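Local coordinates for protein LigF (Sphingobium sp. SYK-6, PDB 4XT0) that takes part in lignin degradation as a glutathione-dependent beta-etherase of the GST superfamily, cleaving beta-aryl ether bonds, at residues W112-I117 and R169-S174; E134-I139 and K151-R156. All blocks are in the same frame, centred on the assembly; numbering follows the deposited sequence.

Both contacts join helix to helix in the helical C-terminal GST domain, and share no segment. Contact 1 is the buried one. It is small and built of sulfur, methyl and methylene groups, and the hydroxyl that touches across it, that of Ser174, bonds inside its own helix. Contact 2 lies farther from the centre of the chain and is only partly buried. It covers more surface, although its helix axes are farther apart, because long side chains bridge the gap. There an apolar strip is joined to a salt bridge and an arginine laid on a phenylalanine ring. Helix 146-157 of contact 2 precedes helix 161-182 of contact 1. Contact 2 holds Trp152, which hydrogen-bonds to glutathione.

Contact 1: W112-I117 and R169-S174; sequences WCVSTI and RKVGVS
This is a buried, apolar helix-helix contact inside the C-terminal GST domain, centred on Cys113. Helix 93-121 meets helix 161-182 here, their local axes 8.8 Å apart at an angle of 139° between directions. The backbones come closest at Cys113 and Val171. Cys113 SG sits between its own backbone N and carbonyl carbon (chi1 54°). From there Cys113 SG lies 3.6 Å from Val171 N and also touches the methyl Val171 CG2. Cys113 CB rests against Lys170 CB at 3.8 Å. The same Val171 methyl, CG2, also meets the helix beyond Cys113, approaching Val114 CG2 at 4.2 Å. Lys170 gives only the root of its chain to this packing; its NZ forms a salt bridge with Glu167.

Ser174 OG also comes up to the sulfur, 3.8 Å from Cys113 SG. Ser174 OG itself donates to Lys170 O at 2.9 Å, from above the carbonyl plane. Ser174 N reaches that oxygen from the opposite face, so two donors of one residue hold it. Replacing Ser174 with a glycine would probably leave Lys170 O with one donor fewer and a gap beside the cysteine sulfur.

Tyr109 and Phe110 of helix 93-121 continue the packing against Ser174. Glu167 and Phe168 of helix 161-182 extend it toward Ile117, and Phe214 from a loop covers Val171 and Ile117.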
loop_
_atom_site.group_PDB
_atom_site.type_symbol
_atom_site.label_atom_id
_atom_site.label_comp_id
_atom_site.label_asym_id
_atom_site.label_seq_id
_atom_site.Cartn_x
_atom_site.Cartn_y
_atom_site.Cartn_z
ATOM N N TRP A 112 -9.931 1.224 -1.561
ATOM C CA TRP A 112 -10.222 1.559 -2.949
ATOM C C TRP A 112 -11.537 0.999 -3.498
ATOM O O TRP A 112 -12.204 1.664 -4.307
ATOM C CB TRP A 112 -9.041 1.133 -3.836
ATOM C CG TRP A 112 -7.755 1.801 -3.432
ATOM C CD1 TRP A 112 -6.530 1.210 -3.320
ATOM C CD2 TRP A 112 -7.571 3.180 -3.046
ATOM N NE1 TRP A 112 -5.596 2.131 -2.914
ATOM C CE2 TRP A 112 -6.208 3.345 -2.735
ATOM C CE3 TRP A 112 -8.424 4.290 -2.946
ATOM C CZ2 TRP A 112 -5.676 4.572 -2.326
ATOM C CZ3 TRP A 112 -7.895 5.506 -2.535
ATOM C CH2 TRP A 112 -6.534 5.637 -2.233
ATOM N N CYS A 113 -11.947 -0.189 -3.074
ATOM C CA CYS A 113 -13.220 -0.688 -3.594
ATOM C C CYS A 113 -14.389 0.091 -2.981
ATOM O O CYS A 113 -15.344 0.442 -3.683
ATOM C CB CYS A 113 -13.370 -2.200 -3.366
ATOM S SG CYS A 113 -13.153 -2.805 -1.681
ATOM N N VAL A 114 -14.299 0.386 -1.687
ATOM C CA VAL A 114 -15.315 1.202 -1.015
ATOM C C VAL A 114 -15.348 2.604 -1.630
ATOM O O VAL A 114 -16.407 3.123 -1.974
ATOM C CB VAL A 114 -15.038 1.305 0.505
ATOM C CG1 VAL A 114 -15.920 2.364 1.156
ATOM C CG2 VAL A 114 -15.226 -0.054 1.164
ATOM N N SER A 115 -14.163 3.186 -1.782
ATOM C CA SER A 115 -14.007 4.520 -2.350
ATOM C C SER A 115 -14.603 4.622 -3.756
ATOM O O SER A 115 -15.346 5.563 -4.049
ATOM C CB SER A 115 -12.518 4.906 -2.359
ATOM O OG SER A 115 -12.278 6.075 -3.121
ATOM N N THR A 116 -14.296 3.651 -4.616
ATOM C CA THR A 116 -14.827 3.656 -5.983
ATOM C C THR A 116 -16.347 3.764 -5.996
ATOM O O THR A 116 -16.918 4.503 -6.795
ATOM C CB THR A 116 -14.420 2.396 -6.774
ATOM O OG1 THR A 116 -12.992 2.318 -6.839
ATOM C CG2 THR A 116 -14.999 2.453 -8.196
ATOM N N ILE A 117 -17.002 3.038 -5.097
ATOM C CA ILE A 117 -18.456 3.112 -5.016
ATOM C C ILE A 117 -18.870 4.509 -4.530
ATOM O O ILE A 117 -19.842 5.080 -5.022
ATOM C CB ILE A 117 -19.020 2.010 -4.100
ATOM C CG1 ILE A 117 -18.649 0.628 -4.657
ATOM C CG2 ILE A 117 -20.526 2.134 -3.969
ATOM C CD1 ILE A 117 -18.801 0.520 -6.167
ATOM N N ARG A 169 -17.887 -6.696 -5.582
ATOM C CA ARG A 169 -17.379 -8.011 -5.169
ATOM C C ARG A 169 -16.200 -7.901 -4.208
ATOM O O ARG A 169 -16.087 -8.679 -3.261
ATOM C CB ARG A 169 -16.938 -8.873 -6.355
ATOM C CG ARG A 169 -16.650 -10.314 -5.893
ATOM C CD ARG A 169 -15.669 -11.100 -6.746
ATOM N NE ARG A 169 -14.283 -10.863 -6.373
ATOM C CZ ARG A 169 -13.418 -10.257 -7.169
ATOM N NH1 ARG A 169 -13.823 -9.855 -8.363
ATOM N NH2 ARG A 169 -12.167 -10.056 -6.782
ATOM N N LYS A 170 -15.304 -6.955 -4.462
ATOM C CA LYS A 170 -14.143 -6.786 -3.599
ATOM C C LYS A 170 -14.545 -6.270 -2.211
ATOM O O LYS A 170 -13.922 -6.620 -1.202
ATOM C CB LYS A 170 -13.130 -5.854 -4.260
ATOM C CG LYS A 170 -12.295 -6.545 -5.332
ATOM C CD LYS A 170 -12.234 -5.738 -6.609
ATOM C CE LYS A 170 -11.211 -4.636 -6.521
ATOM N NZ LYS A 170 -11.168 -3.805 -7.756
ATOM N N VAL A 171 -15.592 -5.450 -2.154
ATOM C CA VAL A 171 -16.108 -5.018 -0.862
ATOM C C VAL A 171 -16.548 -6.258 -0.082
ATOM O O VAL A 171 -16.248 -6.393 1.104
ATOM C CB VAL A 171 -17.292 -4.013 -0.995
ATOM C CG1 VAL A 171 -17.888 -3.706 0.370
ATOM C CG2 VAL A 171 -16.832 -2.725 -1.656
ATOM N N GLY A 172 -17.242 -7.167 -0.760
ATOM C CA GLY A 172 -17.665 -8.408 -0.145
ATOM C C GLY A 172 -16.480 -9.196 0.377
ATOM O O GLY A 172 -16.496 -9.652 1.517
ATOM N N VAL A 173 -15.448 -9.350 -0.449
ATOM C CA VAL A 173 -14.216 -10.011 -0.017
ATOM C C VAL A 173 -13.655 -9.331 1.220
ATOM O O VAL A 173 -13.257 -10.006 2.173
ATOM C CB VAL A 173 -13.131 -10.017 -1.120
ATOM C CG1 VAL A 173 -11.791 -10.459 -0.547
ATOM C CG2 VAL A 173 -13.537 -10.925 -2.256
ATOM N N SER A 174 -13.652 -7.996 1.212
ATOM C CA SER A 174 -13.048 -7.222 2.299
ATOM C C SER A 174 -13.772 -7.432 3.616
ATOM O O SER A 174 -13.155 -7.594 4.669
ATOM C CB SER A 174 -13.036 -5.725 1.966
ATOM O OG SER A 174 -12.208 -5.441 0.853
#

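Contact 2: E134-I139 and K151-R156; sequences EFEEHI and KWRRAR. With GSH (glutathione), chain B.
Glu136 OE2 is gripped by two nitrogens of Arg153. Arg153 NH2 donates to Glu136 OE2 at 2.8 Å, nearly along the carboxylate C-O axis; Arg153 NE adds a weak bond to the same oxygen. Neither bond is straight; the N-H...O angle at NH2 is 131°. The two chains cross at about a right angle, and the oxygen is tilted out of the guanidinium plane. A bend at chi2 (57°) turns the Glu136 carboxylate toward the end of Arg153, whose chain is extended from CG to NE. Ile139 CG2 lies over one face of this guanidinium, 3.5 Å from Arg153 NH2.

Arg156 makes a different use of its chain. The Arg156 and Phe135 side chains run past each other in opposite directions, and Arg156 CD sits over the ring centre, 3.4 Å from the Phe135 centroid, in a CH-pi contact. Its guanidinium then lies flat on Phe135 as an off-centre cation-pi stack, the planes 28° apart. The ring's other face carries Ile139 CG1 from its own helix. The ring edge points at helix 146-157, with Phe135 CZ 3.4 Å from Trp152 O. The guanidinium is also held by a salt bridge to Asp132 and by bonds to the carbonyls of Met130 and Ala127.

Ile139 CD1 packs on Trp152 CB at 3.6 Å. Beyond that, the indole leads away from helix 132-142, and Trp152 NE1 donates to glutathione O31 at 3.1 Å. The carboxylate oxygen lies at the ring edge, in its plane. Trp119 meets the indole edge-to-face.

The two antiparallel helices are thus joined by charge, stacking and apolar packing together. Phe135 and Ile139 pack on the root of the tryptophan whose indole binds glutathione, an arrangement consistent with a second-shell role.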
loop_
_atom_site.group_PDB
_atom_site.type_symbol
_atom_site.label_atom_id
_atom_site.label_comp_id
_atom_site.label_asym_id
_atom_site.label_seq_id
_atom_site.Cartn_x
_atom_site.Cartn_y
_atom_site.Cartn_z
ATOM N N GLU A 134 -16.942 24.787 -16.831
ATOM C CA GLU A 134 -16.335 25.292 -15.606
ATOM C C GLU A 134 -15.757 24.121 -14.826
ATOM O O GLU A 134 -14.691 24.223 -14.217
ATOM C CB GLU A 134 -17.352 26.063 -14.760
ATOM C CG GLU A 134 -16.776 26.621 -13.471
ATOM C CD GLU A 134 -17.727 27.567 -12.760
ATOM O OE1 GLU A 134 -18.705 28.038 -13.387
ATOM O OE2 GLU A 134 -17.498 27.827 -11.562
ATOM N N PHE A 135 -16.479 23.007 -14.871
ATOM C CA PHE A 135 -15.994 21.740 -14.359
ATOM C C PHE A 135 -14.673 21.378 -15.027
ATOM O O PHE A 135 -13.663 21.160 -14.356
ATOM C CB PHE A 135 -17.036 20.646 -14.602
ATOM C CG PHE A 135 -16.627 19.288 -14.114
ATOM C CD1 PHE A 135 -16.617 18.998 -12.757
ATOM C CD2 PHE A 135 -16.269 18.297 -15.015
ATOM C CE1 PHE A 135 -16.251 17.748 -12.305
ATOM C CE2 PHE A 135 -15.904 17.045 -14.572
ATOM C CZ PHE A 135 -15.893 16.769 -13.210
ATOM N N GLU A 136 -14.683 21.341 -16.355
ATOM C CA GLU A 136 -13.510 20.922 -17.112
ATOM C C GLU A 136 -12.333 21.877 -16.911
ATOM O O GLU A 136 -11.180 21.449 -16.879
ATOM C CB GLU A 136 -13.847 20.796 -18.600
ATOM C CG GLU A 136 -13.060 19.694 -19.300
ATOM C CD GLU A 136 -13.269 18.330 -18.655
ATOM O OE1 GLU A 136 -14.426 17.982 -18.329
ATOM O OE2 GLU A 136 -12.271 17.607 -18.460
ATOM N N GLU A 137 -12.629 23.165 -16.768
ATOM C CA GLU A 137 -11.593 24.152 -16.494
ATOM C C GLU A 137 -10.885 23.851 -15.184
ATOM O O GLU A 137 -9.657 23.891 -15.110
ATOM C CB GLU A 137 -12.175 25.563 -16.438
ATOM C CG GLU A 137 -11.134 26.627 -16.129
ATOM C CD GLU A 137 -11.746 27.941 -15.681
ATOM O OE1 GLU A 137 -12.968 27.975 -15.415
ATOM O OE2 GLU A 137 -11.001 28.941 -15.589
ATOM N N HIS A 138 -11.670 23.557 -14.152
ATOM C CA HIS A 138 -11.120 23.266 -12.831
ATOM C C HIS A 138 -10.263 22.007 -12.865
ATOM O O HIS A 138 -9.141 21.998 -12.361
ATOM C CB HIS A 138 -12.238 23.114 -11.796
ATOM C CG HIS A 138 -11.748 22.745 -10.428
ATOM N ND1 HIS A 138 -11.026 23.610 -9.633
ATOM C CD2 HIS A 138 -11.856 21.592 -9.722
ATOM C CE1 HIS A 138 -10.724 23.014 -8.495
ATOM N NE2 HIS A 138 -11.216 21.787 -8.523
ATOM N N ILE A 139 -10.794 20.948 -13.467
ATOM C CA ILE A 139 -10.091 19.672 -13.545
ATOM C C ILE A 139 -8.773 19.812 -14.295
ATOM O O ILE A 139 -7.746 19.280 -13.874
ATOM C CB ILE A 139 -10.946 18.591 -14.244
ATOM C CG1 ILE A 139 -12.226 18.316 -13.452
ATOM C CG2 ILE A 139 -10.150 17.308 -14.431
ATOM C CD1 ILE A 139 -11.980 17.939 -12.016
ATOM N N LYS A 151 -11.300 10.114 -12.063
ATOM C CA LYS A 151 -12.295 9.831 -11.028
ATOM C C LYS A 151 -13.357 10.933 -10.938
ATOM O O LYS A 151 -14.548 10.638 -10.837
ATOM C CB LYS A 151 -11.621 9.644 -9.669
ATOM C CG LYS A 151 -11.715 8.228 -9.133
ATOM C CD LYS A 151 -10.874 8.070 -7.886
ATOM C CE LYS A 151 -9.401 7.898 -8.221
ATOM N NZ LYS A 151 -9.060 6.503 -8.629
ATOM N N TRP A 152 -12.924 12.192 -10.979
ATOM C CA TRP A 152 -13.850 13.324 -10.954
ATOM C C TRP A 152 -14.781 13.297 -12.171
ATOM O O TRP A 152 -15.986 13.528 -12.040
ATOM C CB TRP A 152 -13.089 14.663 -10.887
ATOM C CG TRP A 152 -12.722 15.076 -9.486
ATOM C CD1 TRP A 152 -11.465 15.115 -8.937
ATOM C CD2 TRP A 152 -13.626 15.472 -8.445
ATOM N NE1 TRP A 152 -11.534 15.518 -7.622
ATOM C CE2 TRP A 152 -12.848 15.742 -7.295
ATOM C CE3 TRP A 152 -15.016 15.621 -8.371
ATOM C CZ2 TRP A 152 -13.418 16.157 -6.089
ATOM C CZ3 TRP A 152 -15.581 16.035 -7.169
ATOM C CH2 TRP A 152 -14.782 16.299 -6.047
ATOM N N ARG A 153 -14.218 13.003 -13.345
ATOM C CA ARG A 153 -14.995 12.924 -14.583
ATOM C C ARG A 153 -16.058 11.834 -14.509
ATOM O O ARG A 153 -17.191 12.025 -14.946
ATOM C CB ARG A 153 -14.072 12.675 -15.782
ATOM C CG ARG A 153 -13.179 13.852 -16.113
ATOM C CD ARG A 153 -12.442 13.652 -17.424
ATOM N NE ARG A 153 -11.725 14.861 -17.827
ATOM C CZ ARG A 153 -10.509 15.183 -17.400
ATOM N NH1 ARG A 153 -9.878 14.379 -16.555
ATOM N NH2 ARG A 153 -9.925 16.303 -17.814
ATOM N N ARG A 154 -15.673 10.695 -13.945
ATOM C CA ARG A 154 -16.570 9.558 -13.796
ATOM C C ARG A 154 -17.587 9.777 -12.669
ATOM O O ARG A 154 -18.691 9.226 -12.707
ATOM C CB ARG A 154 -15.755 8.284 -13.557
ATOM C CG ARG A 154 -14.928 7.861 -14.769
ATOM C CD ARG A 154 -14.038 6.649 -14.466
ATOM N NE ARG A 154 -13.609 5.986 -15.698
ATOM C CZ ARG A 154 -12.624 5.096 -15.777
ATOM N NH1 ARG A 154 -11.941 4.754 -14.692
ATOM N NH2 ARG A 154 -12.313 4.556 -16.948
ATOM N N ALA A 155 -17.221 10.587 -11.676
ATOM C CA ALA A 155 -18.157 10.982 -10.615
ATOM C C ALA A 155 -19.309 11.831 -11.158
ATOM O O ALA A 155 -20.455 11.697 -10.723
ATOM C CB ALA A 155 -17.424 11.740 -9.516
ATOM N N ARG A 156 -18.991 12.708 -12.105
ATOM C CA ARG A 156 -19.979 13.601 -12.701
ATOM C C ARG A 156 -20.710 12.937 -13.870
ATOM O O ARG A 156 -21.899 13.184 -14.082
ATOM C CB ARG A 156 -19.306 14.904 -13.166
ATOM C CG ARG A 156 -20.229 15.907 -13.869
ATOM C CD ARG A 156 -19.417 17.017 -14.541
ATOM N NE ARG A 156 -20.238 18.002 -15.242
ATOM C CZ ARG A 156 -20.570 19.190 -14.745
ATOM N NH1 ARG A 156 -21.319 20.026 -15.452
ATOM N NH2 ARG A 156 -20.155 19.542 -13.533
HETATM N N1 GSH B . -2.862 7.757 -0.368
HETATM C CA1 GSH B . -3.469 8.973 0.193
HETATM C C1 GSH B . -3.630 8.891 1.707
HETATM O O11 GSH B . -3.510 9.891 2.387
HETATM O O12 GSH B . -3.924 7.730 2.314
HETATM C CB1 GSH B . -4.852 9.166 -0.462
HETATM C CG1 GSH B . -5.412 10.511 -0.009
HETATM C CD1 GSH B . -6.823 10.687 -0.540
HETATM O OE1 GSH B . -7.270 9.908 -1.358
HETATM N N2 GSH B . -7.571 11.715 -0.090
HETATM C CA2 GSH B . -8.941 11.919 -0.585
HETATM C C2 GSH B . -9.018 13.257 -1.290
HETATM O O2 GSH B . -8.224 14.133 -0.997
HETATM C CB2 GSH B . -9.910 11.963 0.604
HETATM S SG2 GSH B . -10.120 10.330 1.385
HETATM N N3 GSH B . -9.973 13.498 -2.235
HETATM C CA3 GSH B . -10.031 14.827 -2.869
HETATM C C3 GSH B . -9.586 14.843 -4.316
HETATM O O31 GSH B . -9.906 15.779 -5.014
HETATM O O32 GSH B . -8.838 13.846 -4.832
#